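Putative HAD-hydrolase YfnB (Bacillus subtilis, PDB 3ED5) is a putative hydrolase of the haloacid dehalogenase superfamily that may act as a 5'-nucleotidase, removing phosphate from nucleotides. Local coordinates at residues 17-22 with 139-144. Residues are numbered along the deposited sequence; the frame is centred on the assembly and turned at random.
Sequences TILDFQ and SGLFPF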
ATOM      1  N   THR A  17      -3.886   4.239   1.320  1.00 33.78           N
ATOM      2  CA  THR A  17      -4.532   4.835   0.141  1.00 33.33           C
ATOM      3  C   THR A  17      -6.037   4.668   0.325  1.00 32.95           C
ATOM      4  O   THR A  17      -6.749   5.666   0.392  1.00 32.68           O
ATOM      5  CB  THR A  17      -4.022   4.183  -1.162  1.00 33.41           C
ATOM      6  OG1 THR A  17      -2.605   4.399  -1.264  1.00 34.45           O
ATOM      7  CG2 THR A  17      -4.701   4.826  -2.410  1.00 33.93           C
ATOM      8  N   ILE A  18      -6.508   3.418   0.486  1.00 32.44           N
ATOM      9  CA  ILE A  18      -7.922   3.160   0.798  1.00 31.22           C
ATOM     10  C   ILE A  18      -8.147   2.505   2.171  1.00 31.35           C
ATOM     11  O   ILE A  18      -9.204   2.666   2.741  1.00 31.23           O
ATOM     12  CB  ILE A  18      -8.665   2.348  -0.334  1.00 31.63           C
ATOM     13  CG1 ILE A  18      -7.945   1.014  -0.620  1.00 31.18           C
ATOM     14  CG2 ILE A  18      -8.807   3.233  -1.577  1.00 32.86           C
ATOM     15  CD1 ILE A  18      -8.557   0.132  -1.795  1.00 32.32           C
ATOM     16  N   LEU A  19      -7.155   1.778   2.679  1.00 31.63           N
ATOM     17  CA  LEU A  19      -7.221   1.234   4.045  1.00 31.45           C
ATOM     18  C   LEU A  19      -6.264   2.022   4.910  1.00 30.87           C
ATOM     19  O   LEU A  19      -5.209   2.431   4.430  1.00 31.40           O
ATOM     20  CB  LEU A  19      -6.831  -0.257   4.055  1.00 31.16           C
ATOM     21  CG  LEU A  19      -7.852  -1.199   3.409  1.00 31.91           C
ATOM     22  CD1 LEU A  19      -7.374  -2.672   3.573  1.00 33.69           C
ATOM     23  CD2 LEU A  19      -9.222  -1.012   4.044  1.00 33.20           C
ATOM     24  N   ASP A  20      -6.612   2.193   6.186  1.00 31.54           N
ATOM     25  CA  ASP A  20      -5.787   2.976   7.093  1.00 32.48           C
ATOM     26  C   ASP A  20      -4.754   2.004   7.694  1.00 33.15           C
ATOM     27  O   ASP A  20      -4.975   1.417   8.765  1.00 32.55           O
ATOM     28  CB  ASP A  20      -6.688   3.646   8.141  1.00 31.64           C
ATOM     29  CG  ASP A  20      -5.911   4.539   9.138  1.00 32.96           C
ATOM     30  OD1 ASP A  20      -4.675   4.570   9.152  1.00 34.71           O
ATOM     31  OD2 ASP A  20      -6.577   5.217   9.915  1.00 36.07           O
ATOM     32  N   PHE A  21      -3.648   1.818   6.961  1.00 33.13           N
ATOM     33  CA  PHE A  21      -2.607   0.894   7.383  1.00 33.54           C
ATOM     34  C   PHE A  21      -1.925   1.394   8.633  1.00 33.20           C
ATOM     35  O   PHE A  21      -1.575   0.596   9.507  1.00 34.20           O
ATOM     36  CB  PHE A  21      -1.554   0.689   6.298  1.00 32.62           C
ATOM     37  CG  PHE A  21      -0.494  -0.303   6.689  1.00 34.98           C
ATOM     38  CD1 PHE A  21      -0.733  -1.679   6.559  1.00 34.02           C
ATOM     39  CD2 PHE A  21       0.717   0.133   7.260  1.00 36.06           C
ATOM     40  CE1 PHE A  21       0.249  -2.617   6.930  1.00 37.15           C
ATOM     41  CE2 PHE A  21       1.696  -0.806   7.644  1.00 36.55           C
ATOM     42  CZ  PHE A  21       1.457  -2.180   7.466  1.00 36.77           C
ATOM     43  N   GLN A  22      -1.776   2.712   8.750  1.00 32.73           N
ATOM     44  CA  GLN A  22      -1.194   3.258  10.016  1.00 33.48           C
ATOM     45  C   GLN A  22      -1.938   2.774  11.261  1.00 33.20           C
ATOM     46  O   GLN A  22      -1.307   2.406  12.266  1.00 33.41           O
ATOM     47  CB  GLN A  22      -1.170   4.791   9.985  1.00 33.85           C
ATOM     48  CG  GLN A  22      -0.298   5.330   8.840  1.00 37.15           C
ATOM     49  CD  GLN A  22       1.107   4.788   8.911  1.00 40.73           C
ATOM     50  OE1 GLN A  22       1.554   4.000   8.059  1.00 42.41           O
ATOM     51  NE2 GLN A  22       1.808   5.175   9.945  1.00 42.03           N
ATOM     52  N   SER A 139     -13.320  -5.212   5.280  1.00 30.83           N
ATOM     53  CA  SER A 139     -13.763  -3.812   5.190  1.00 30.64           C
ATOM     54  C   SER A 139     -14.894  -3.641   4.146  1.00 31.14           C
ATOM     55  O   SER A 139     -15.416  -2.535   3.978  1.00 30.91           O
ATOM     56  CB  SER A 139     -12.579  -2.927   4.756  1.00 31.28           C
ATOM     57  OG  SER A 139     -12.087  -3.320   3.461  1.00 31.03           O
ATOM     58  N   GLY A 140     -15.223  -4.718   3.444  1.00 30.35           N
ATOM     59  CA  GLY A 140     -16.266  -4.671   2.373  1.00 30.36           C
ATOM     60  C   GLY A 140     -15.830  -4.099   1.030  1.00 31.55           C
ATOM     61  O   GLY A 140     -16.683  -3.922   0.150  1.00 30.43           O
ATOM     62  N   LEU A 141     -14.551  -3.771   0.871  1.00 31.80           N
ATOM     63  CA  LEU A 141     -14.049  -3.182  -0.387  1.00 31.90           C
ATOM     64  C   LEU A 141     -13.846  -4.207  -1.483  1.00 32.70           C
ATOM     65  O   LEU A 141     -13.974  -3.861  -2.670  1.00 31.58           O
ATOM     66  CB  LEU A 141     -12.748  -2.409  -0.194  1.00 32.36           C
ATOM     67  CG  LEU A 141     -12.810  -1.143   0.678  1.00 31.83           C
ATOM     68  CD1 LEU A 141     -11.410  -0.592   0.798  1.00 34.23           C
ATOM     69  CD2 LEU A 141     -13.712  -0.092   0.036  1.00 33.42           C
ATOM     70  N   PHE A 142     -13.562  -5.448  -1.099  1.00 32.21           N
ATOM     71  CA  PHE A 142     -13.143  -6.506  -2.046  1.00 32.54           C
ATOM     72  C   PHE A 142     -14.003  -6.614  -3.339  1.00 33.41           C
ATOM     73  O   PHE A 142     -13.446  -6.627  -4.428  1.00 33.79           O
ATOM     74  CB  PHE A 142     -13.128  -7.865  -1.327  1.00 33.05           C
ATOM     75  CG  PHE A 142     -12.632  -8.994  -2.171  1.00 35.35           C
ATOM     76  CD1 PHE A 142     -11.273  -9.256  -2.255  1.00 38.82           C
ATOM     77  CD2 PHE A 142     -13.530  -9.778  -2.902  1.00 37.55           C
ATOM     78  CE1 PHE A 142     -10.795 -10.306  -3.050  1.00 41.13           C
ATOM     79  CE2 PHE A 142     -13.063 -10.827  -3.691  1.00 38.31           C
ATOM     80  CZ  PHE A 142     -11.694 -11.068  -3.778  1.00 39.29           C
ATOM     81  N   PRO A 143     -15.329  -6.709  -3.213  1.00 33.44           N
ATOM     82  CA  PRO A 143     -16.121  -6.980  -4.426  1.00 33.31           C
ATOM     83  C   PRO A 143     -16.130  -5.874  -5.494  1.00 33.93           C
ATOM     84  O   PRO A 143     -16.584  -6.121  -6.642  1.00 33.13           O
ATOM     85  CB  PRO A 143     -17.543  -7.179  -3.881  1.00 33.95           C
ATOM     86  CG  PRO A 143     -17.365  -7.399  -2.421  1.00 34.98           C
ATOM     87  CD  PRO A 143     -16.210  -6.563  -2.039  1.00 33.37           C
ATOM     88  N   PHE A 144     -15.676  -4.670  -5.137  1.00 33.35           N
ATOM     89  CA  PHE A 144     -15.749  -3.540  -6.058  1.00 32.96           C
ATOM     90  C   PHE A 144     -14.635  -3.570  -7.101  1.00 33.15           C
ATOM     91  O   PHE A 144     -14.660  -2.782  -8.048  1.00 33.34           O
ATOM     92  CB  PHE A 144     -15.692  -2.200  -5.286  1.00 33.14           C
ATOM     93  CG  PHE A 144     -16.870  -1.969  -4.386  1.00 34.75           C
ATOM     94  CD1 PHE A 144     -18.116  -1.622  -4.913  1.00 35.36           C
ATOM     95  CD2 PHE A 144     -16.741  -2.073  -3.012  1.00 35.41           C
ATOM     96  CE1 PHE A 144     -19.227  -1.397  -4.084  1.00 36.54           C
ATOM     97  CE2 PHE A 144     -17.848  -1.864  -2.165  1.00 36.84           C
ATOM     98  CZ  PHE A 144     -19.095  -1.514  -2.704  1.00 35.98           C
TER
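Leu141 reaches from the turn after helix 129-138 to the loop 17-20, where its CD1 methyl meets two neighbouring side chains at once. Ile18 CD1 lies 3.9 Å from Leu141 CD1, and CB and CG1 of the same isoleucine are only slightly farther off, so that the methyl rests along the ethyl branch of Ile18 as the two side chains run past each other in opposite directions. With CG1 set between the backbone N and the carbonyl carbon (chi1 56°), Ile18 turns this longer branch to Leu141. The second neighbour is Leu19, whose CD2 is 3.9 Å from Leu141 CD1. Leu136 of helix 129-138 touches both Ile18 and Leu141, while Ala108 lies against Ile18 and Leu104 against Leu141.

The loop 17-20 follows strand 9-12, one of the two middle strands of the parallel Rossmann-like sheet of HAD hydrolases, and leads into helix 21-35. It lies close to the probable nucleophile, Asp13, whose OD2 is hydrogen-bonded to Thr17 OG1; the side chain of Ile18 is about 7 Å from that of Asp13. The contact thus packs the loop beyond the nucleophile strand against the connection between helix 129-138 and strand 147-150.

Leu19 CD2 also sits against a polar side chain, 3.7 Å from Ser139 OG and 3.9 Å from Ser139 CB. This is van der Waals packing, for the serine hydroxyl is hydrogen-bonded to Arg135 O in the last turn of helix 129-138.

Backbone turns shape both segments. Gly140, with phi 79°, closes helix 129-138 in a Schellman motif just ahead of Leu141, and Phe144 N bonds to Leu141 O at 3.1 Å in the 3-10 turn that follows. Asp20, just after Leu19, takes the N-cap position of helix 21-35.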